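Local coordinates for fatty acid binding protein homolog (Echinococcus granulosus, PDB 1O8V) that binds fatty acids such as palmitate inside a beta-barrel and is implicated in the acquisition, storage and transport of lipids that the parasite largely cannot synthesise, at residues E22-D27 with K100-Y105; Y51-E56 with G91-E96; E74-P77 with E81-S84; K116-V119 with V124-V127. All blocks are in the same frame, centred on the assembly; numbering follows the deposited sequence.

Interaction 1 (E22-D27 with K100-Y105); sequences ERLGVD and KTKVTY
L24 and K102 meet where the end of helix 17-24 faces the start of strand 103-111, and CD2 of L24 lies 3.8 Å from CB of K102. The leucine side chain leaves its backbone with CG anti to the carbonyl carbon (chi1 -71°), which carries the isobutyl end over to the strand although the CB itself does not aim there. The same CD2 comes 3.6 Å from OG1 of T104 and CD1 approaches that oxygen almost as closely, the two side chains standing roughly at right angles. One methyl group is thus shared between an aliphatic chain and a hydroxyl.

The CB of K102 is directed to the helix, and the chain bends at chi2 (-62°) before running extended to its amino end. Its CE passes 4.0 Å from the carbonyl O of R23 and 4.2 Å from CD of R23, the two long chains crossing at a slant. R23 is folded at chi2 and chi3, and its guanidinium NH1 ends 5.1 Å from NZ of K102. The two cations are held by a common acid: NZ of K102 and NH1 of R23 both form salt bridges to D122 OD2, while NH2 of R23 pairs with E123.

No hydrogen bond joins the two segments directly. Cohesion across the gap therefore comes from van der Waals packing of L24, close to the bound palmitate, and from carboxylates of the neighbouring turn: D122 probably draws the two cations together, with E123 taking the other end of the R23 guanidinium, as the helical lid meets the barrel rim.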
# COMPACT_ATOMS: atom_id res chain seq x y z
N GLU A 22 4.91 -12.31 7.45
CA GLU A 22 5.13 -13.27 8.53
C GLU A 22 4.66 -12.66 9.86
O GLU A 22 3.94 -13.29 10.62
CB GLU A 22 6.61 -13.69 8.57
CG GLU A 22 7.00 -14.58 7.39
CD GLU A 22 8.47 -14.63 6.99
OE1 GLU A 22 9.32 -14.11 7.72
OE2 GLU A 22 8.75 -15.24 5.92
N ARG A 23 5.02 -11.41 10.11
CA ARG A 23 4.64 -10.75 11.36
C ARG A 23 3.14 -10.52 11.48
O ARG A 23 2.59 -10.53 12.57
CB ARG A 23 5.39 -9.41 11.51
CG ARG A 23 5.26 -8.74 12.85
CD ARG A 23 5.78 -9.56 14.02
NE ARG A 23 7.19 -9.81 13.87
CZ ARG A 23 8.15 -9.03 14.36
NH1 ARG A 23 7.85 -7.95 15.07
NH2 ARG A 23 9.43 -9.33 14.11
N LEU A 24 2.49 -10.30 10.35
CA LEU A 24 1.04 -10.03 10.30
C LEU A 24 0.19 -11.30 10.35
O LEU A 24 -1.05 -11.22 10.44
CB LEU A 24 0.69 -9.24 9.05
CG LEU A 24 1.16 -7.80 9.03
CD1 LEU A 24 0.97 -7.17 7.65
CD2 LEU A 24 0.47 -7.01 10.12
N GLY A 25 0.81 -12.47 10.29
CA GLY A 25 0.06 -13.71 10.37
C GLY A 25 -0.50 -14.22 9.06
O GLY A 25 -1.39 -15.11 9.06
N VAL A 26 0.02 -13.71 7.95
CA VAL A 26 -0.40 -14.16 6.64
C VAL A 26 -0.01 -15.63 6.49
O VAL A 26 1.10 -16.03 6.85
CB VAL A 26 0.23 -13.32 5.53
CG1 VAL A 26 -0.26 -13.77 4.18
CG2 VAL A 26 -0.10 -11.81 5.74
N ASP A 27 -0.92 -16.45 5.95
CA ASP A 27 -0.66 -17.88 5.87
C ASP A 27 0.33 -18.25 4.77
O ASP A 27 0.62 -17.44 3.88
CB ASP A 27 -1.97 -18.70 5.82
CG ASP A 27 -2.75 -18.52 4.56
OD1 ASP A 27 -2.21 -18.14 3.51
OD2 ASP A 27 -3.98 -18.79 4.54
N LYS A 100 -6.27 -4.69 14.76
CA LYS A 100 -6.62 -4.96 16.18
C LYS A 100 -5.56 -5.78 16.92
O LYS A 100 -5.63 -5.91 18.17
CB LYS A 100 -8.00 -5.60 16.37
CG LYS A 100 -9.16 -4.86 15.76
CD LYS A 100 -10.43 -5.72 15.88
CE LYS A 100 -11.70 -4.99 15.48
NZ LYS A 100 -12.49 -5.78 14.48
N THR A 101 -4.61 -6.35 16.18
CA THR A 101 -3.44 -6.98 16.78
C THR A 101 -2.19 -6.18 16.46
O THR A 101 -1.36 -5.94 17.34
CB THR A 101 -3.27 -8.41 16.27
OG1 THR A 101 -4.38 -9.22 16.72
CG2 THR A 101 -2.01 -9.07 16.86
N LYS A 102 -2.03 -5.85 15.17
CA LYS A 102 -0.92 -5.06 14.66
C LYS A 102 -1.42 -3.83 13.94
O LYS A 102 -2.46 -3.87 13.29
CB LYS A 102 -0.12 -5.87 13.65
CG LYS A 102 0.53 -7.13 14.19
CD LYS A 102 1.53 -6.84 15.26
CE LYS A 102 2.25 -8.11 15.70
NZ LYS A 102 3.13 -7.85 16.88
N VAL A 103 -0.63 -2.76 14.00
CA VAL A 103 -0.84 -1.61 13.14
C VAL A 103 0.26 -1.66 12.09
O VAL A 103 1.44 -1.78 12.42
CB VAL A 103 -0.81 -0.27 13.90
CG1 VAL A 103 -1.03 0.89 12.95
CG2 VAL A 103 -1.85 -0.24 14.98
N THR A 104 -0.14 -1.59 10.83
CA THR A 104 0.78 -1.50 9.71
C THR A 104 0.89 -0.03 9.32
O THR A 104 -0.13 0.62 9.13
CB THR A 104 0.30 -2.31 8.52
OG1 THR A 104 0.14 -3.69 8.88
CG2 THR A 104 1.33 -2.28 7.40
N TYR A 105 2.12 0.47 9.20
CA TYR A 105 2.39 1.83 8.79
C TYR A 105 3.03 1.80 7.41
O TYR A 105 4.12 1.25 7.23
CB TYR A 105 3.31 2.54 9.78
CG TYR A 105 2.75 2.67 11.17
CD1 TYR A 105 1.87 3.68 11.50
CD2 TYR A 105 3.11 1.77 12.16
CE1 TYR A 105 1.38 3.80 12.78
CE2 TYR A 105 2.62 1.89 13.45
CZ TYR A 105 1.75 2.89 13.76
OH TYR A 105 1.28 2.97 15.04

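Interaction 2 (Y51-E56 with G91-E96); sequences YKMRSE and GVMKHE
NE2 of H95, the histidine that meets M53 in the barrel interior, hydrogen-bonds to OE1 of E74, and ND1 of the same ring bonds to R108 NH1, so the imidazole is held from two sides. Against this fixed ring lies the end of M53: its CE is 3.8 Å from ND1 of H95 and 4.0 Å from CE1 of H95, reaching the ring obliquely. The histidine extends straight out from its strand (chi1 179°), and M53 comes from the opposite direction.

The thioether of M53 bends at chi3 (-74°), which turns the methyl to the ring while SD meets SD of M93 at 4.0 Å. The two methionines slide past one another in opposite directions, an apolar sulfur-to-sulfur contact. I86 of strand 81-89 touches all three side chains, and R108 also packs on both methionines.

The backbones stay far apart, 11.5 Å between CA of M53 and CA of H95, and share no hydrogen bond. Strands 50-56 and 92-98 are not sheet neighbours here; their side chains meet across the inside of the barrel. Such cross-barrel packing, next to the palmitate-binding R108, belongs to the interior of the fatty-acid-binding protein beta-barrel.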
# COMPACT_ATOMS: atom_id res chain seq x y z
N TYR A 51 -10.29 10.03 -3.39
CA TYR A 51 -9.25 9.42 -4.21
C TYR A 51 -9.48 7.91 -4.21
O TYR A 51 -10.10 7.38 -3.31
CB TYR A 51 -7.86 9.69 -3.63
CG TYR A 51 -7.52 11.15 -3.65
CD1 TYR A 51 -7.83 11.97 -2.57
CD2 TYR A 51 -6.96 11.73 -4.77
CE1 TYR A 51 -7.54 13.34 -2.60
CE2 TYR A 51 -6.67 13.10 -4.82
CZ TYR A 51 -6.97 13.88 -3.74
OH TYR A 51 -6.68 15.23 -3.80
N LYS A 52 -8.97 7.24 -5.23
CA LYS A 52 -8.95 5.77 -5.25
C LYS A 52 -7.53 5.27 -5.45
O LYS A 52 -6.78 5.84 -6.24
CB LYS A 52 -9.85 5.24 -6.37
CG LYS A 52 -9.93 3.74 -6.49
CD LYS A 52 -10.67 3.32 -7.75
CE LYS A 52 -12.17 3.57 -7.66
NZ LYS A 52 -12.87 2.71 -8.66
N MET A 53 -7.15 4.21 -4.73
CA MET A 53 -5.97 3.42 -5.08
C MET A 53 -6.42 2.04 -5.50
O MET A 53 -7.19 1.40 -4.77
CB MET A 53 -5.00 3.29 -3.89
CG MET A 53 -4.27 4.55 -3.58
SD MET A 53 -2.93 4.29 -2.32
CE MET A 53 -3.92 4.11 -0.82
N ARG A 54 -5.96 1.61 -6.67
CA ARG A 54 -6.25 0.28 -7.23
C ARG A 54 -4.94 -0.47 -7.44
O ARG A 54 -3.96 0.09 -7.92
CB ARG A 54 -7.03 0.40 -8.56
CG ARG A 54 -7.34 -0.94 -9.25
CD ARG A 54 -8.22 -0.79 -10.49
NE ARG A 54 -9.65 -0.61 -10.19
CZ ARG A 54 -10.55 -0.19 -11.10
NH1 ARG A 54 -10.19 0.05 -12.35
NH2 ARG A 54 -11.83 -0.01 -10.77
N SER A 55 -4.90 -1.72 -7.01
CA SER A 55 -3.74 -2.58 -7.17
C SER A 55 -4.15 -3.79 -7.98
O SER A 55 -5.07 -4.51 -7.59
CB SER A 55 -3.20 -2.99 -5.80
OG SER A 55 -2.07 -3.82 -5.92
N GLU A 56 -3.47 -3.99 -9.12
CA GLU A 56 -3.75 -5.07 -10.06
C GLU A 56 -2.58 -6.05 -10.05
O GLU A 56 -1.43 -5.64 -10.18
CB GLU A 56 -3.91 -4.50 -11.48
CG GLU A 56 -5.09 -3.56 -11.67
CD GLU A 56 -5.17 -2.99 -13.09
OE1 GLU A 56 -4.10 -2.78 -13.71
OE2 GLU A 56 -6.30 -2.77 -13.57
N GLY A 91 4.92 15.85 1.91
CA GLY A 91 5.06 15.09 0.68
C GLY A 91 4.84 13.60 0.81
O GLY A 91 4.77 12.94 -0.21
N VAL A 92 4.71 13.09 2.03
CA VAL A 92 4.68 11.65 2.29
C VAL A 92 3.23 11.23 2.47
O VAL A 92 2.50 11.79 3.31
CB VAL A 92 5.49 11.24 3.56
CG1 VAL A 92 5.48 9.72 3.78
CG2 VAL A 92 6.95 11.72 3.49
N MET A 93 2.79 10.27 1.66
CA MET A 93 1.50 9.68 1.94
C MET A 93 1.68 8.74 3.12
O MET A 93 2.49 7.82 3.06
CB MET A 93 0.95 8.96 0.72
CG MET A 93 -0.46 8.44 0.96
SD MET A 93 -1.12 7.18 -0.15
CE MET A 93 -0.61 7.87 -1.70
N LYS A 94 0.89 8.96 4.18
CA LYS A 94 0.92 8.17 5.39
C LYS A 94 -0.38 7.38 5.45
O LYS A 94 -1.47 7.95 5.54
CB LYS A 94 1.09 9.07 6.62
CG LYS A 94 2.43 9.80 6.67
CD LYS A 94 2.43 10.88 7.70
CE LYS A 94 2.88 10.38 9.06
NZ LYS A 94 2.73 11.48 10.07
N HIS A 95 -0.26 6.07 5.45
CA HIS A 95 -1.39 5.16 5.36
C HIS A 95 -1.23 4.14 6.50
O HIS A 95 -0.37 3.28 6.45
CB HIS A 95 -1.34 4.50 3.99
CG HIS A 95 -2.42 3.50 3.71
ND1 HIS A 95 -2.48 2.84 2.50
CD2 HIS A 95 -3.48 3.06 4.43
CE1 HIS A 95 -3.50 2.00 2.51
NE2 HIS A 95 -4.14 2.13 3.65
N GLU A 96 -2.06 4.26 7.55
CA GLU A 96 -2.07 3.28 8.63
C GLU A 96 -3.19 2.27 8.46
O GLU A 96 -4.25 2.60 7.95
CB GLU A 96 -2.20 3.92 10.01
CG GLU A 96 -3.54 4.62 10.20
CD GLU A 96 -3.65 5.33 11.53
OE1 GLU A 96 -3.08 6.43 11.74
OE2 GLU A 96 -4.37 4.77 12.38

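Interaction 3 (E74-P77 with E81-S84); sequences EVTP and EVAS
E74 and V82 form an antiparallel hydrogen-bonded pair, their CA atoms 5.3 Å apart. N of E74 donates to O of V82 at 2.9 Å, and N of V82 returns the bond to O of E74 at 2.8 Å; both are almost straight, with N-H...O angles of 179° and 176°. V75 and E81 follow as a non-hydrogen-bonded pair, after which 74-77 leaves the strand.

E74 and V82 send their side chains to the same face, side by side, with CB of E74 3.7 Å from CG2 of V82. The fully extended chain of E74 (chi1 174°) brings OE1 to S84, whose OG donates to it at 2.7 Å. The serine uses the lone pair of OE1 turned away from the other carboxylate oxygen. Q97 NE2 bonds to OE1 as well and H95 is its third partner, so this single oxygen is gripped by three groups. Beyond V82, CG2 of T76 packs 3.8 Å from CG1 of V82, the side chains crossing nearly at right angles; the T76 hydroxyl itself bonds to D78 OD1 and R80 N in the turn.

This is a beta hairpin of the fatty-acid-binding protein barrel, its inward face carrying a polar cluster round E74 beside the valine and its turn end touching palmitate through P77.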
# COMPACT_ATOMS: atom_id res chain seq x y z
N GLU A 74 -11.11 -0.86 5.58
CA GLU A 74 -10.40 -1.42 4.47
C GLU A 74 -10.29 -2.93 4.65
O GLU A 74 -10.27 -3.43 5.77
CB GLU A 74 -9.00 -0.76 4.36
CG GLU A 74 -8.12 -1.38 3.29
CD GLU A 74 -6.75 -0.72 3.15
OE1 GLU A 74 -6.37 0.14 4.00
OE2 GLU A 74 -6.07 -1.10 2.16
N VAL A 75 -10.27 -3.68 3.55
CA VAL A 75 -9.91 -5.07 3.58
C VAL A 75 -8.54 -5.19 2.86
O VAL A 75 -8.38 -4.74 1.73
CB VAL A 75 -10.96 -5.95 2.92
CG1 VAL A 75 -10.53 -7.37 2.98
CG2 VAL A 75 -12.31 -5.74 3.62
N THR A 76 -7.55 -5.73 3.55
CA THR A 76 -6.23 -5.93 2.97
C THR A 76 -6.24 -7.09 1.96
O THR A 76 -7.18 -7.87 1.94
CB THR A 76 -5.20 -6.23 4.09
OG1 THR A 76 -5.55 -7.44 4.78
CG2 THR A 76 -5.23 -5.12 5.13
N PRO A 77 -5.20 -7.20 1.14
CA PRO A 77 -5.15 -8.26 0.14
C PRO A 77 -5.21 -9.66 0.74
O PRO A 77 -5.69 -10.54 0.06
CB PRO A 77 -3.82 -8.02 -0.56
CG PRO A 77 -3.59 -6.57 -0.42
CD PRO A 77 -4.06 -6.28 0.99
N GLU A 81 -9.74 -7.43 7.99
CA GLU A 81 -10.55 -6.22 8.12
C GLU A 81 -9.77 -5.24 8.98
O GLU A 81 -9.38 -5.55 10.10
CB GLU A 81 -11.89 -6.54 8.81
CG GLU A 81 -12.86 -7.29 7.91
CD GLU A 81 -14.25 -7.43 8.51
OE1 GLU A 81 -14.71 -6.51 9.22
OE2 GLU A 81 -14.91 -8.47 8.25
N VAL A 82 -9.48 -4.07 8.43
CA VAL A 82 -8.70 -3.09 9.16
C VAL A 82 -9.34 -1.73 9.18
O VAL A 82 -10.13 -1.39 8.31
CB VAL A 82 -7.27 -2.98 8.59
CG1 VAL A 82 -6.61 -4.34 8.61
CG2 VAL A 82 -7.26 -2.40 7.18
N ALA A 83 -9.01 -0.94 10.19
CA ALA A 83 -9.37 0.46 10.25
C ALA A 83 -8.20 1.24 9.68
O ALA A 83 -7.08 1.15 10.20
CB ALA A 83 -9.65 0.87 11.66
N SER A 84 -8.46 2.00 8.64
CA SER A 84 -7.40 2.74 7.94
C SER A 84 -7.57 4.24 7.95
O SER A 84 -8.68 4.75 8.11
CB SER A 84 -7.31 2.24 6.49
OG SER A 84 -6.97 0.86 6.52

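Interaction 4 (K116-V119 with V124-V127); sequences KATV and VVCV
V119 and C126 face each other across a beta hairpin of the fatty-acid-binding protein barrel, formed by strands 114-121 and 124-132, with their CB atoms 4.1 Å apart. Both project to the interior side. The chi1 of V119 (-177°) makes CG1 the branch that meets T104 of the adjoining strand, and the valine also lies against the bound palmitate. C126 instead packs on I20 of helix 17-24, so this face of the hairpin meets strand 103-111, helix 17-24 and ligand.

The opposite face of the hairpin carries T118 and V127, a non-hydrogen-bonded pair, together with V125. CG2 of T118 leans toward CG1 of V125 at 4.2 Å, the two branches meeting at a slant on the diagonal. At the far end the aliphatic part of K116 lies beside V127, CD to CG1 4.2 Å, while its NZ bonds to T129 OG1, a residue of the hexadecanoate site.

Between these two faces the backbones run antiparallel, their axes 4.6 Å apart at closest approach. CA-H...O contacts accompany the pairing, among them CA of T118 with O of C126 at 3.3 Å. The hydrogen-bonded pair is closed by two 2.8 Å bonds, N of V119 to O of C126 and N of C126 to O of V119, the second bent to an N-H...O angle of 151°.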
# COMPACT_ATOMS: atom_id res chain seq x y z
N LYS A 116 8.38 5.09 -3.78
CA LYS A 116 8.90 4.15 -2.79
C LYS A 116 7.88 4.00 -1.68
O LYS A 116 7.49 4.98 -1.04
CB LYS A 116 10.27 4.57 -2.23
CG LYS A 116 11.42 4.31 -3.17
CD LYS A 116 12.74 4.16 -2.39
CE LYS A 116 13.88 3.70 -3.30
NZ LYS A 116 13.98 2.21 -3.46
N ALA A 117 7.45 2.76 -1.45
CA ALA A 117 6.50 2.45 -0.38
C ALA A 117 7.22 1.72 0.72
O ALA A 117 7.68 0.58 0.52
CB ALA A 117 5.40 1.58 -0.91
N THR A 118 7.35 2.36 1.87
CA THR A 118 7.94 1.73 3.05
C THR A 118 6.81 1.17 3.90
O THR A 118 5.86 1.88 4.18
CB THR A 118 8.71 2.77 3.85
OG1 THR A 118 9.77 3.30 3.04
CG2 THR A 118 9.40 2.17 5.08
N VAL A 119 6.92 -0.09 4.28
CA VAL A 119 5.90 -0.78 5.07
C VAL A 119 6.57 -1.23 6.36
O VAL A 119 7.62 -1.90 6.34
CB VAL A 119 5.35 -2.00 4.31
CG1 VAL A 119 4.24 -2.68 5.08
CG2 VAL A 119 4.89 -1.60 2.93
N VAL A 124 9.86 -4.33 11.94
CA VAL A 124 10.09 -4.88 10.61
C VAL A 124 9.91 -3.83 9.55
O VAL A 124 8.95 -3.06 9.61
CB VAL A 124 9.11 -6.04 10.33
CG1 VAL A 124 9.38 -6.65 8.94
CG2 VAL A 124 9.21 -7.12 11.41
N VAL A 125 10.86 -3.77 8.62
CA VAL A 125 10.86 -2.79 7.57
C VAL A 125 10.91 -3.44 6.18
O VAL A 125 11.73 -4.32 5.92
CB VAL A 125 12.05 -1.82 7.68
CG1 VAL A 125 11.96 -0.75 6.63
CG2 VAL A 125 12.13 -1.21 9.06
N CYS A 126 10.01 -3.00 5.31
CA CYS A 126 9.97 -3.44 3.93
C CYS A 126 9.98 -2.20 3.04
O CYS A 126 9.38 -1.19 3.37
CB CYS A 126 8.68 -4.26 3.71
SG CYS A 126 8.07 -4.28 2.01
N VAL A 127 10.68 -2.28 1.91
CA VAL A 127 10.61 -1.22 0.92
C VAL A 127 10.27 -1.82 -0.43
O VAL A 127 10.94 -2.77 -0.86
CB VAL A 127 11.94 -0.43 0.80
CG1 VAL A 127 11.72 0.72 -0.13
CG2 VAL A 127 12.42 0.06 2.16

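All four interactions reach the same antiparallel barrel sheet around palmitate, interaction 1 joining a lid helix to it. Interactions 2 and 3, their centres about 13 Å apart, are coupled through an interior polar link, H95 NE2 to E74 OE1 at 3.0 Å, probably a hydrogen bond; R108 on the other side of H95 places both near the ligand site. Interactions 1 and 4 touch where CG2 of T104 lies 3.7 Å from CG1 of V119 and where NH2 of R23 is 3.5 Å from CG2 of V124: the first joins neighbouring strands, the second brings the lid helix against strand 124-132. The side chains of L24 and V119 each lie about 4 Å from palmitate at their nearest atoms, that of T76 about 5 Å and that of H95 about 6 Å.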